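Local coordinates for Lmo0325 protein (Listeria monocytogenes EGD-e, PDB 4RYK) that probably binds DNA as a transcriptional regulator of the Rgg type, joining a helix-turn-helix domain to an all-helical C-terminal repeat domain, at residues A[245-250]-A[271-276]; A[275-280]-A[287-292]; A[151-156]-A[180-185]. All blocks are in the same frame, centred on the assembly; numbering follows the deposited sequence.

Interaction 1. Residues A[245-250]-A[271-276]; sequences YRIVAN and KRAIQT
I247 lies against A273 and T276 where helix 243-259 packs on helix 263-279, and the two branches of the isoleucine divide the work. Its CG2 points at the backbone of the neighbouring helix, 3.6 Å from the carbonyl O of A273 and 3.9 Å from the CB of the same alanine. The longer branch lies beside the backbone N (chi1 -58°) and runs on extended, which carries CD1 to 3.9 Å from CG2 of T276; the isoleucine and threonine side chains meet at a slant, methyl to methyl. A273 is small enough to let the helices come close, with the CA atoms of I247 and A273 only 5.7 Å apart, and its CB also rests 3.8 Å from the carbonyl O of I247. T276 shows its methyl to I247 and turns its hydroxyl back to its own helix, where OG1 donates to the carbonyl O of R272 at 2.8 Å. That oxygen also accepts from the T276 backbone N, the two donors coming from opposite faces of the carbonyl plane. The second subunit adds L280 to the apolar patch around I247 and sets its own T276 against T276. The contact is therefore a buried, purely van der Waals seam between consecutive antiparallel helices of the repeat domain, and the bond within helix 263-279 satisfies the threonine hydroxyl, leaving a methyl for the apolar side.

Interaction 2. Residues A[275-280]-A[287-292]; sequences QTWKEL and DLYSVV
W277 reaches from the last turns of helix 263-279 to Y289 on helix 283-300, and the benzene half of its indole makes the close contacts. From CB, which points toward the other segment, the side chain leaves with CG beside the backbone N (chi1 -81°), and the indole extends across to the tyrosine. CE3 is the first ring atom to come near, 4.2 Å from CD1 of Y289. CZ3 comes closest, 3.5 Å from CG of Y289, and it also touches the tyrosine CB at 3.7 Å. CH2 sits above the centre of the phenol ring, 3.5 Å from its plane, while CZ2 ends the overlap at 4.1 Å from CE1 of Y289. The result is an offset stack: the six-membered ring of W277 and the ring of Y289 have centroids 4.4 Å apart and planes inclined by 25°, with W277 lying over one face of the tyrosine. Around the pair, F244 meets the W277 ring at a slant and Y251 packs edge-to-face with Y289, so both rings belong to an aromatic cluster shared with helix 243-259. Stacking and dispersion hold the helical hairpin 263-300 together here: the close contacts are aromatic carbon on aromatic carbon, while K278 and D287 lie at the margin, with NZ 5.5 Å from OD1, near enough for a weak electrostatic attraction at most.

Interaction 3. Residues A[151-156]-A[180-185]; sequences DYLWKM and IHFYQI
A chi1 of -74° places CG of F182 beside its backbone N, and the ring swings out from helix 176-193 to the C-terminal end of helix 143-153. There the backbone directs CB of L153 over a face of the phenyl ring, 4.0 Å from the centroid and 27° off the normal, a CH-pi contact; chi1 of -64° then brings L153 CD1 above the same face, offset toward the rim. The nearest pair is L153 CB and F182 CZ at 3.7 Å; CE1 of F182 also comes within 3.7 Å of the carbonyl O of L153. Beyond L153 the chain leaves the helix in a type II turn closed by the bond from M156 N to L153 O. At the last residue of the turn, M156, a selenomethionine, the carbonyl O lies 3.9 Å from CD1 of I185. Two waters link the turn to H181. One accepts from K155 N at 2.8 Å and, weakly, from H181 NE2; the other donates to M156 O at 2.8 Å and lies in the plane of the imidazole, 3.0 Å from NE2. W159 touches L153, F182 and I185 from the loop between helices 143-153 and 161-170, while F174 meets the F182 ring edge-to-face. An apolar core thus borders a water-bridged polar margin, where backbone groups of the turn are linked to H181 by solvent rather than by direct bonds.

All three contacts belong to the Rgg-type C-terminal domain. Interaction 3 comes first along the chain, joining helices 143-153 and 176-193; interactions 1 and 2 follow and share helix 263-279, with Q275 and T276 common to both. Their centres are about 8 Å apart, and helices 243-259, 263-279 and 283-300 pack together around W277. Interaction 3 is centred about 31 Å from interaction 1 and about 34 Å from interaction 2. Interactions 1 and 2 lie at the C-terminal dimer contact, where R272 forms a salt bridge with E279 of the second subunit. At interaction 3, M156 packs on S20 of the second subunit, in its helix-turn-helix region, so this C-terminal domain meets the other chain's probable DNA-binding domain.

Interaction 1. Residues A[245-250]-A[271-276]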
loop_
_atom_site.group_PDB
_atom_site.type_symbol
_atom_site.label_atom_id
_atom_site.label_comp_id
_atom_site.label_asym_id
_atom_site.label_seq_id
_atom_site.Cartn_x
_atom_site.Cartn_y
_atom_site.Cartn_z
ATOM N N TYR A 245 -13.122 -0.181 -0.180
ATOM C CA TYR A 245 -13.810 1.080 -0.115
ATOM C C TYR A 245 -14.816 1.293 -1.228
ATOM O O TYR A 245 -15.686 2.141 -1.116
ATOM C CB TYR A 245 -12.810 2.241 -0.034
ATOM C CG TYR A 245 -12.170 2.282 1.315
ATOM C CD1 TYR A 245 -12.875 2.704 2.408
ATOM C CD2 TYR A 245 -10.877 1.844 1.497
ATOM C CE1 TYR A 245 -12.322 2.711 3.691
ATOM C CE2 TYR A 245 -10.304 1.839 2.750
ATOM C CZ TYR A 245 -11.030 2.298 3.847
ATOM O OH TYR A 245 -10.439 2.329 5.087
ATOM N N ARG A 246 -14.735 0.519 -2.303
ATOM C CA ARG A 246 -15.786 0.540 -3.313
ATOM C C ARG A 246 -17.047 -0.090 -2.722
ATOM O O ARG A 246 -18.160 0.270 -3.080
ATOM C CB ARG A 246 -15.344 -0.189 -4.576
ATOM C CG ARG A 246 -14.120 0.454 -5.193
ATOM C CD ARG A 246 -13.879 -0.122 -6.562
ATOM N NE ARG A 246 -12.627 0.323 -7.158
ATOM C CZ ARG A 246 -12.296 0.115 -8.423
ATOM N NH1 ARG A 246 -13.127 -0.529 -9.204
ATOM N NH2 ARG A 246 -11.134 0.533 -8.905
ATOM N N ILE A 247 -16.882 -1.023 -1.783
ATOM C CA ILE A 247 -18.037 -1.650 -1.164
ATOM C C ILE A 247 -18.686 -0.599 -0.258
ATOM O O ILE A 247 -19.916 -0.399 -0.262
ATOM C CB ILE A 247 -17.672 -2.895 -0.328
ATOM C CG1 ILE A 247 -16.953 -3.961 -1.157
ATOM C CG2 ILE A 247 -18.936 -3.530 0.251
ATOM C CD1 ILE A 247 -16.294 -5.015 -0.265
ATOM N N VAL A 248 -17.834 0.075 0.491
ATOM C CA VAL A 248 -18.279 1.159 1.385
ATOM C C VAL A 248 -19.055 2.202 0.610
ATOM O O VAL A 248 -20.173 2.591 1.025
ATOM C CB VAL A 248 -17.116 1.810 2.115
ATOM C CG1 VAL A 248 -17.635 2.938 3.001
ATOM C CG2 VAL A 248 -16.357 0.800 2.969
ATOM N N ALA A 249 -18.487 2.637 -0.519
ATOM C CA ALA A 249 -19.179 3.599 -1.414
ATOM C C ALA A 249 -20.533 3.078 -1.911
ATOM O O ALA A 249 -21.515 3.825 -1.957
ATOM C CB ALA A 249 -18.302 3.954 -2.599
ATOM N N ASN A 250 -20.600 1.790 -2.249
ATOM C CA ASN A 250 -21.874 1.205 -2.649
ATOM C C ASN A 250 -22.888 1.245 -1.513
ATOM O O ASN A 250 -24.065 1.547 -1.764
ATOM C CB ASN A 250 -21.751 -0.241 -3.146
ATOM C CG ASN A 250 -21.177 -0.351 -4.566
ATOM O OD1 ASN A 250 -21.107 0.623 -5.315
ATOM N ND2 ASN A 250 -20.788 -1.564 -4.940
ATOM N N LYS A 271 -28.077 -3.589 1.292
ATOM C CA LYS A 271 -28.066 -5.014 1.623
ATOM C C LYS A 271 -27.049 -5.807 0.799
ATOM O O LYS A 271 -26.445 -6.723 1.296
ATOM C CB LYS A 271 -29.460 -5.609 1.425
ATOM C CG LYS A 271 -30.480 -5.098 2.439
ATOM C CD LYS A 271 -30.430 -5.881 3.751
ATOM C CE LYS A 271 -31.293 -7.144 3.671
ATOM N NZ LYS A 271 -31.279 -7.955 4.928
ATOM N N ARG A 272 -26.863 -5.429 -0.451
ATOM C CA ARG A 272 -25.896 -6.108 -1.285
ATOM C C ARG A 272 -24.447 -5.820 -0.788
ATOM O O ARG A 272 -23.581 -6.704 -0.784
ATOM C CB ARG A 272 -26.101 -5.690 -2.717
ATOM C CG ARG A 272 -25.018 -6.159 -3.635
ATOM C CD ARG A 272 -25.393 -7.485 -4.193
ATOM N NE ARG A 272 -25.166 -8.639 -3.336
ATOM C CZ ARG A 272 -24.028 -9.336 -3.249
ATOM N NH1 ARG A 272 -23.987 -10.413 -2.470
ATOM N NH2 ARG A 272 -22.931 -8.973 -3.921
ATOM N N ALA A 273 -24.182 -4.598 -0.338
ATOM C CA ALA A 273 -22.869 -4.294 0.175
ATOM C C ALA A 273 -22.564 -5.133 1.435
ATOM O O ALA A 273 -21.485 -5.703 1.557
ATOM C CB ALA A 273 -22.737 -2.826 0.468
ATOM N N ILE A 274 -23.516 -5.208 2.349
ATOM C CA ILE A 274 -23.367 -6.031 3.539
ATOM C C ILE A 274 -23.103 -7.506 3.207
ATOM O O ILE A 274 -22.220 -8.133 3.793
ATOM C CB ILE A 274 -24.623 -5.867 4.400
ATOM C CG1 ILE A 274 -24.577 -4.498 5.056
ATOM C CG2 ILE A 274 -24.782 -6.978 5.453
ATOM C CD1 ILE A 274 -25.921 -4.048 5.584
ATOM N N GLN A 275 -23.865 -8.052 2.276
ATOM C CA GLN A 275 -23.657 -9.430 1.830
ATOM C C GLN A 275 -22.292 -9.618 1.204
ATOM O O GLN A 275 -21.694 -10.678 1.318
ATOM C CB GLN A 275 -24.750 -9.789 0.823
ATOM C CG GLN A 275 -24.781 -11.212 0.286
ATOM C CD GLN A 275 -24.834 -12.315 1.336
ATOM O OE1 GLN A 275 -25.448 -12.169 2.413
ATOM N NE2 GLN A 275 -24.179 -13.458 1.011
ATOM N N THR A 276 -21.809 -8.587 0.515
ATOM C CA THR A 276 -20.526 -8.642 -0.126
ATOM C C THR A 276 -19.440 -8.677 0.912
ATOM O O THR A 276 -18.501 -9.456 0.795
ATOM C CB THR A 276 -20.306 -7.476 -1.097
ATOM O OG1 THR A 276 -21.252 -7.561 -2.170
ATOM C CG2 THR A 276 -18.931 -7.577 -1.699
#

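Interaction 2. Residues A[275-280]-A[287-292]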
loop_
_atom_site.group_PDB
_atom_site.type_symbol
_atom_site.label_atom_id
_atom_site.label_comp_id
_atom_site.label_asym_id
_atom_site.label_seq_id
_atom_site.Cartn_x
_atom_site.Cartn_y
_atom_site.Cartn_z
ATOM N N GLN A 275 -23.865 -8.052 2.276
ATOM C CA GLN A 275 -23.657 -9.430 1.830
ATOM C C GLN A 275 -22.292 -9.618 1.204
ATOM O O GLN A 275 -21.694 -10.678 1.318
ATOM C CB GLN A 275 -24.750 -9.789 0.823
ATOM C CG GLN A 275 -24.781 -11.212 0.286
ATOM C CD GLN A 275 -24.834 -12.315 1.336
ATOM O OE1 GLN A 275 -25.448 -12.169 2.413
ATOM N NE2 GLN A 275 -24.179 -13.458 1.011
ATOM N N THR A 276 -21.809 -8.587 0.515
ATOM C CA THR A 276 -20.526 -8.642 -0.126
ATOM C C THR A 276 -19.440 -8.677 0.912
ATOM O O THR A 276 -18.501 -9.456 0.795
ATOM C CB THR A 276 -20.306 -7.476 -1.097
ATOM O OG1 THR A 276 -21.252 -7.561 -2.170
ATOM C CG2 THR A 276 -18.931 -7.577 -1.699
ATOM N N TRP A 277 -19.544 -7.847 1.945
ATOM C CA TRP A 277 -18.568 -7.942 3.022
ATOM C C TRP A 277 -18.562 -9.363 3.635
ATOM O O TRP A 277 -17.487 -9.890 3.996
ATOM C CB TRP A 277 -18.824 -6.920 4.124
ATOM C CG TRP A 277 -18.310 -5.542 3.807
ATOM C CD1 TRP A 277 -17.059 -5.219 3.416
ATOM C CD2 TRP A 277 -19.026 -4.327 3.904
ATOM N NE1 TRP A 277 -16.946 -3.885 3.245
ATOM C CE2 TRP A 277 -18.160 -3.310 3.519
ATOM C CE3 TRP A 277 -20.346 -4.002 4.223
ATOM C CZ2 TRP A 277 -18.538 -1.979 3.495
ATOM C CZ3 TRP A 277 -20.732 -2.698 4.167
ATOM C CH2 TRP A 277 -19.822 -1.692 3.818
ATOM N N LYS A 278 -19.735 -9.980 3.747
ATOM C CA LYS A 278 -19.801 -11.347 4.274
ATOM C C LYS A 278 -19.124 -12.316 3.364
ATOM O O LYS A 278 -18.359 -13.145 3.835
ATOM C CB LYS A 278 -21.214 -11.850 4.494
ATOM C CG LYS A 278 -21.844 -11.176 5.681
ATOM C CD LYS A 278 -23.275 -11.609 5.888
ATOM C CE LYS A 278 -23.903 -10.770 6.981
ATOM N NZ LYS A 278 -25.325 -11.143 7.182
ATOM N N GLU A 279 -19.394 -12.191 2.076
ATOM C CA GLU A 279 -18.868 -13.154 1.113
ATOM C C GLU A 279 -17.357 -13.070 1.000
ATOM O O GLU A 279 -16.713 -14.042 0.632
ATOM C CB GLU A 279 -19.490 -12.900 -0.222
ATOM C CG GLU A 279 -20.944 -13.287 -0.249
ATOM C CD GLU A 279 -21.605 -12.891 -1.548
ATOM O OE1 GLU A 279 -20.973 -12.139 -2.315
ATOM O OE2 GLU A 279 -22.734 -13.332 -1.803
ATOM N N LEU A 280 -16.814 -11.892 1.323
ATOM C CA LEU A 280 -15.378 -11.661 1.275
ATOM C C LEU A 280 -14.720 -11.775 2.645
ATOM O O LEU A 280 -13.584 -11.374 2.784
ATOM C CB LEU A 280 -15.015 -10.296 0.645
ATOM C CG LEU A 280 -15.549 -10.039 -0.772
ATOM C CD1 LEU A 280 -15.138 -8.664 -1.244
ATOM C CD2 LEU A 280 -15.039 -11.059 -1.768
ATOM N N ASP A 287 -21.358 -7.005 10.077
ATOM C CA ASP A 287 -22.160 -6.921 11.301
ATOM C C ASP A 287 -22.325 -5.481 11.725
ATOM O O ASP A 287 -23.418 -5.034 12.057
ATOM C CB ASP A 287 -21.452 -7.638 12.463
ATOM C CG ASP A 287 -21.485 -9.175 12.339
ATOM O OD1 ASP A 287 -22.295 -9.699 11.559
ATOM O OD2 ASP A 287 -20.692 -9.866 13.035
ATOM N N LEU A 288 -21.221 -4.758 11.698
ATOM C CA LEU A 288 -21.276 -3.369 12.052
ATOM C C LEU A 288 -22.176 -2.574 11.121
ATOM O O LEU A 288 -22.999 -1.778 11.587
ATOM C CB LEU A 288 -19.886 -2.784 12.116
ATOM C CG LEU A 288 -19.937 -1.309 12.426
ATOM C CD1 LEU A 288 -20.411 -1.044 13.871
ATOM C CD2 LEU A 288 -18.580 -0.682 12.133
ATOM N N TYR A 289 -22.087 -2.809 9.817
ATOM C CA TYR A 289 -22.912 -2.046 8.878
ATOM C C TYR A 289 -24.365 -2.438 8.945
ATOM O O TYR A 289 -25.192 -1.604 8.614
ATOM C CB TYR A 289 -22.431 -2.128 7.411
ATOM C CG TYR A 289 -21.397 -1.089 7.156
ATOM C CD1 TYR A 289 -20.086 -1.346 7.412
ATOM C CD2 TYR A 289 -21.747 0.178 6.736
ATOM C CE1 TYR A 289 -19.130 -0.385 7.237
ATOM C CE2 TYR A 289 -20.799 1.150 6.562
ATOM C CZ TYR A 289 -19.495 0.850 6.818
ATOM O OH TYR A 289 -18.530 1.779 6.661
ATOM N N SER A 290 -24.670 -3.692 9.303
ATOM C CA SER A 290 -26.056 -4.085 9.617
ATOM C C SER A 290 -26.691 -3.262 10.722
ATOM O O SER A 290 -27.861 -2.972 10.653
ATOM C CB SER A 290 -26.134 -5.533 10.064
ATOM O OG SER A 290 -25.638 -6.294 8.995
ATOM N N VAL A 291 -25.918 -2.935 11.744
ATOM C CA VAL A 291 -26.382 -2.066 12.807
ATOM C C VAL A 291 -26.598 -0.662 12.261
ATOM O O VAL A 291 -27.626 -0.046 12.495
ATOM C CB VAL A 291 -25.360 -2.018 13.943
ATOM C CG1 VAL A 291 -25.757 -0.957 15.000
ATOM C CG2 VAL A 291 -25.268 -3.403 14.540
ATOM N N VAL A 292 -25.630 -0.157 11.518
ATOM C CA VAL A 292 -25.813 1.140 10.927
ATOM C C VAL A 292 -27.094 1.177 10.124
ATOM O O VAL A 292 -27.857 2.156 10.164
ATOM C CB VAL A 292 -24.646 1.501 10.019
ATOM C CG1 VAL A 292 -24.870 2.859 9.394
ATOM C CG2 VAL A 292 -23.331 1.485 10.798
#

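Interaction 3. Residues A[151-156]-A[180-185]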
loop_
_atom_site.group_PDB
_atom_site.type_symbol
_atom_site.label_atom_id
_atom_site.label_comp_id
_atom_site.label_asym_id
_atom_site.label_seq_id
_atom_site.Cartn_x
_atom_site.Cartn_y
_atom_site.Cartn_z
ATOM N N ASP A 151 -5.735 25.716 16.012
ATOM C CA ASP A 151 -4.722 26.722 15.695
ATOM C C ASP A 151 -3.537 26.139 14.934
ATOM O O ASP A 151 -2.848 26.873 14.238
ATOM C CB ASP A 151 -4.173 27.384 16.946
ATOM C CG ASP A 151 -5.174 28.327 17.612
ATOM O OD1 ASP A 151 -6.236 28.585 17.031
ATOM O OD2 ASP A 151 -4.885 28.781 18.724
ATOM N N TYR A 152 -3.262 24.858 15.106
ATOM C CA TYR A 152 -2.249 24.202 14.286
ATOM C C TYR A 152 -2.654 24.182 12.796
ATOM O O TYR A 152 -1.873 24.499 11.920
ATOM C CB TYR A 152 -2.036 22.749 14.758
ATOM C CG TYR A 152 -1.098 21.991 13.837
ATOM C CD1 TYR A 152 0.273 22.244 13.860
ATOM C CD2 TYR A 152 -1.570 21.072 12.919
ATOM C CE1 TYR A 152 1.153 21.616 12.990
ATOM C CE2 TYR A 152 -0.698 20.385 12.068
ATOM C CZ TYR A 152 0.668 20.648 12.105
ATOM O OH TYR A 152 1.575 20.023 11.230
ATOM N N LEU A 153 -3.873 23.763 12.503
ATOM C CA LEU A 153 -4.336 23.724 11.119
ATOM C C LEU A 153 -4.660 25.109 10.515
ATOM O O LEU A 153 -4.557 25.300 9.311
ATOM C CB LEU A 153 -5.581 22.868 11.012
ATOM C CG LEU A 153 -5.409 21.379 11.360
ATOM C CD1 LEU A 153 -6.775 20.699 11.322
ATOM C CD2 LEU A 153 -4.444 20.692 10.397
ATOM N N TRP A 154 -5.148 26.021 11.352
ATOM C CA TRP A 154 -5.474 27.411 10.959
ATOM C C TRP A 154 -4.345 28.032 10.208
ATOM O O TRP A 154 -3.176 27.940 10.598
ATOM C CB TRP A 154 -5.729 28.193 12.242
ATOM C CG TRP A 154 -6.132 29.549 12.130
ATOM C CD1 TRP A 154 -7.111 30.048 11.310
ATOM C CD2 TRP A 154 -5.700 30.647 12.976
ATOM N NE1 TRP A 154 -7.280 31.380 11.555
ATOM C CE2 TRP A 154 -6.429 31.786 12.566
ATOM C CE3 TRP A 154 -4.766 30.770 14.048
ATOM C CZ2 TRP A 154 -6.256 33.091 13.202
ATOM C CZ3 TRP A 154 -4.570 32.042 14.652
ATOM C CH2 TRP A 154 -5.325 33.191 14.223
ATOM N N LYS A 155 -4.704 28.632 9.094
ATOM C CA LYS A 155 -3.779 29.361 8.199
ATOM C C LYS A 155 -2.766 28.481 7.423
ATOM O O LYS A 155 -1.981 29.008 6.685
ATOM C CB LYS A 155 -3.071 30.536 8.917
ATOM C CG LYS A 155 -4.006 31.681 9.283
ATOM C CD LYS A 155 -3.256 32.850 9.984
ATOM C CE LYS A 155 -2.962 32.518 11.432
ATOM N NZ LYS A 155 -2.363 33.603 12.192
HETATM N N MSE A 156 -2.791 27.164 7.569
HETATM C CA MSE A 156 -1.958 26.314 6.687
HETATM C C MSE A 156 -2.632 26.225 5.336
HETATM O O MSE A 156 -3.872 26.109 5.221
HETATM C CB MSE A 156 -1.796 24.910 7.238
HETATM C CG MSE A 156 -1.009 24.894 8.524
HETATM SE SE MSE A 156 -0.717 23.046 9.195
HETATM C CE MSE A 156 0.059 22.309 7.589
ATOM N N ILE A 180 -15.695 23.294 6.699
ATOM C CA ILE A 180 -15.739 23.376 5.231
ATOM C C ILE A 180 -14.481 23.949 4.624
ATOM O O ILE A 180 -13.974 23.431 3.615
ATOM C CB ILE A 180 -16.958 24.176 4.785
ATOM C CG1 ILE A 180 -18.217 23.331 5.046
ATOM C CG2 ILE A 180 -16.847 24.596 3.318
ATOM C CD1 ILE A 180 -19.491 24.164 5.104
ATOM N N HIS A 181 -13.977 25.021 5.222
ATOM C CA HIS A 181 -12.725 25.613 4.801
ATOM C C HIS A 181 -11.556 24.602 4.894
ATOM O O HIS A 181 -10.753 24.485 3.981
ATOM C CB HIS A 181 -12.425 26.884 5.643
ATOM C CG HIS A 181 -11.045 27.436 5.439
ATOM N ND1 HIS A 181 -10.734 28.349 4.450
ATOM C CD2 HIS A 181 -9.879 27.187 6.093
ATOM C CE1 HIS A 181 -9.447 28.648 4.510
ATOM N NE2 HIS A 181 -8.908 27.967 5.505
ATOM N N PHE A 182 -11.455 23.878 5.985
ATOM C CA PHE A 182 -10.396 22.879 6.098
ATOM C C PHE A 182 -10.574 21.741 5.063
ATOM O O PHE A 182 -9.613 21.282 4.467
ATOM C CB PHE A 182 -10.326 22.260 7.511
ATOM C CG PHE A 182 -9.740 23.150 8.564
ATOM C CD1 PHE A 182 -8.796 24.120 8.275
ATOM C CD2 PHE A 182 -10.111 22.986 9.864
ATOM C CE1 PHE A 182 -8.263 24.937 9.264
ATOM C CE2 PHE A 182 -9.607 23.817 10.857
ATOM C CZ PHE A 182 -8.680 24.792 10.564
ATOM N N TYR A 183 -11.798 21.280 4.895
ATOM C CA TYR A 183 -12.133 20.331 3.869
ATOM C C TYR A 183 -11.651 20.751 2.465
ATOM O O TYR A 183 -11.033 19.946 1.744
ATOM C CB TYR A 183 -13.653 20.072 3.886
ATOM C CG TYR A 183 -14.142 19.168 2.767
ATOM C CD1 TYR A 183 -14.141 17.808 2.922
ATOM C CD2 TYR A 183 -14.632 19.674 1.573
ATOM C CE1 TYR A 183 -14.580 16.976 1.898
ATOM C CE2 TYR A 183 -15.079 18.839 0.559
ATOM C CZ TYR A 183 -15.044 17.491 0.733
ATOM O OH TYR A 183 -15.462 16.607 -0.245
ATOM N N GLN A 184 -11.911 22.004 2.082
ATOM C CA GLN A 184 -11.413 22.529 0.808
ATOM C C GLN A 184 -9.877 22.489 0.755
ATOM O O GLN A 184 -9.310 22.031 -0.202
ATOM C CB GLN A 184 -11.986 23.920 0.502
ATOM C CG GLN A 184 -13.455 23.828 0.107
ATOM C CD GLN A 184 -14.200 25.171 0.072
ATOM O OE1 GLN A 184 -13.650 26.264 0.342
ATOM N NE2 GLN A 184 -15.485 25.093 -0.261
ATOM N N ILE A 185 -9.187 22.858 1.800
ATOM C CA ILE A 185 -7.719 22.682 1.782
ATOM C C ILE A 185 -7.275 21.214 1.655
ATOM O O ILE A 185 -6.362 20.911 0.888
ATOM C CB ILE A 185 -7.101 23.225 3.062
ATOM C CG1 ILE A 185 -7.538 24.672 3.322
ATOM C CG2 ILE A 185 -5.595 23.097 3.023
ATOM C CD1 ILE A 185 -6.746 25.726 2.602
HETATM O O HOH W 1 -7.308 28.855 8.146
HETATM O O HOH W 2 -5.904 28.080 5.540
#